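Macrolide export ATP-binding/permease protein MacB (Actinobacillus actinomycetemcomitans, PDB 3FTJ) probably forms the inner-membrane pore and ATP-driven motor of the MacAB-TdeA tripartite efflux system conferring resistance to macrolides, this chain being the periplasmic region of MacB. Local coordinates at residues N210-T213 and I214-I218. Numbering follows the deposited sequence.
Sequences NSDT and IKQTI
Asn-210 and Ile-214 open the first turn of the helix 211-219, the last helix modelled in this periplasmic region. Asn-210 is its N-cap. The backbone O of Asn-210 accepts from Ile-214 N at 3.1 Å. The Asn-210 side chain caps the N-H of Thr-213, one residue earlier: OD1 accepts from Thr-213 N at 3.0 Å, with the donor nearly in line with the amide C=O. A chi1 of 52° turns the amide back over the helix start. Its other end, ND2, is bound to Glu-190 of the helix 186-201, so both ends of the buried amide are held and its flip is fixed. The cap thus joins the strand 206-209, the final helix and the helix 186-201.

One turn on, Thr-213 O is gripped twice by Thr-217. The backbone N comes at 2.9 Å, tilted from the carbonyl plane. The hydroxyl OG1 donates from the opposite face, well above that plane. The Thr-217 chi1 of -66° sets OG1 beside its own backbone N and brings it back to the preceding turn. Thr-213 uses its own hydroxyl differently: OG1 bonds to Ile-208 O, back in the strand.

Asp-212 turns OD1 to Lys-215 and OD2 to Gln-216, without a salt bridge. Its OD1 is 4.3 Å from Lys-215 NZ, and the nearer lysine atom is CE. The lysine chain bends at its end, and NZ also has a weak, long ion pair with Glu-219. The extended Gln-216 side chain crosses that of Asp-212 at a slant, OE1 3.8 Å from Asp-212 OD2, the amide and carboxylate planes 65° apart. The Gln-216 backbone N donates to Asp-212 O at 2.9 Å, and its CB rests 3.3 Å from that same Asp-212 O.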
# COMPACT_ATOMS: atom_id res chain seq x y z
N ASN A 210 -7.50 11.87 0.19
CA ASN A 210 -6.62 12.68 -0.63
C ASN A 210 -6.44 14.06 -0.02
O ASN A 210 -6.90 14.31 1.10
CB ASN A 210 -7.16 12.79 -2.06
CG ASN A 210 -8.60 13.23 -2.11
OD1 ASN A 210 -9.10 13.87 -1.18
ND2 ASN A 210 -9.29 12.89 -3.19
N SER A 211 -5.79 14.95 -0.75
CA SER A 211 -5.59 16.33 -0.29
C SER A 211 -6.92 16.97 0.12
O SER A 211 -7.03 17.55 1.20
CB SER A 211 -4.93 17.16 -1.39
OG SER A 211 -4.53 18.42 -0.88
N ASP A 212 -7.92 16.84 -0.74
CA ASP A 212 -9.24 17.41 -0.45
C ASP A 212 -9.82 16.92 0.87
O ASP A 212 -10.42 17.69 1.62
CB ASP A 212 -10.21 17.13 -1.59
CG ASP A 212 -11.56 17.78 -1.37
OD1 ASP A 212 -11.62 19.03 -1.33
OD2 ASP A 212 -12.57 17.04 -1.23
N THR A 213 -9.65 15.63 1.16
CA THR A 213 -10.12 15.05 2.41
C THR A 213 -9.44 15.67 3.63
O THR A 213 -10.10 16.05 4.59
CB THR A 213 -9.90 13.52 2.47
OG1 THR A 213 -10.81 12.87 1.58
CG2 THR A 213 -10.12 13.01 3.88
N ILE A 214 -8.11 15.78 3.58
CA ILE A 214 -7.37 16.41 4.66
C ILE A 214 -7.88 17.83 4.91
O ILE A 214 -8.21 18.19 6.03
CB ILE A 214 -5.86 16.47 4.37
CG1 ILE A 214 -5.26 15.06 4.31
CG2 ILE A 214 -5.14 17.30 5.43
CD1 ILE A 214 -3.79 15.05 3.93
N LYS A 215 -7.96 18.62 3.84
CA LYS A 215 -8.44 19.99 3.97
C LYS A 215 -9.84 20.04 4.57
O LYS A 215 -10.13 20.84 5.46
CB LYS A 215 -8.45 20.69 2.61
CG LYS A 215 -8.84 22.15 2.70
CD LYS A 215 -9.06 22.77 1.33
CE LYS A 215 -10.30 22.19 0.67
NZ LYS A 215 -10.96 23.18 -0.23
N GLN A 216 -10.72 19.17 4.08
CA GLN A 216 -12.10 19.15 4.54
C GLN A 216 -12.17 18.77 6.02
O GLN A 216 -13.04 19.24 6.76
CB GLN A 216 -12.94 18.20 3.69
CG GLN A 216 -14.44 18.39 3.86
CD GLN A 216 -15.24 17.45 2.99
OE1 GLN A 216 -14.89 17.20 1.83
NE2 GLN A 216 -16.34 16.93 3.53
N THR A 217 -11.24 17.93 6.45
CA THR A 217 -11.16 17.55 7.85
C THR A 217 -10.72 18.74 8.71
O THR A 217 -11.27 18.98 9.78
CB THR A 217 -10.18 16.39 8.07
OG1 THR A 217 -10.69 15.21 7.44
CG2 THR A 217 -10.01 16.12 9.56
N ILE A 218 -9.73 19.49 8.24
CA ILE A 218 -9.21 20.61 9.01
C ILE A 218 -10.24 21.72 9.13
O ILE A 218 -10.38 22.34 10.18
CB ILE A 218 -7.89 21.16 8.42
CG1 ILE A 218 -6.86 20.04 8.28
CG2 ILE A 218 -7.34 22.27 9.29
CD1 ILE A 218 -5.48 20.52 7.94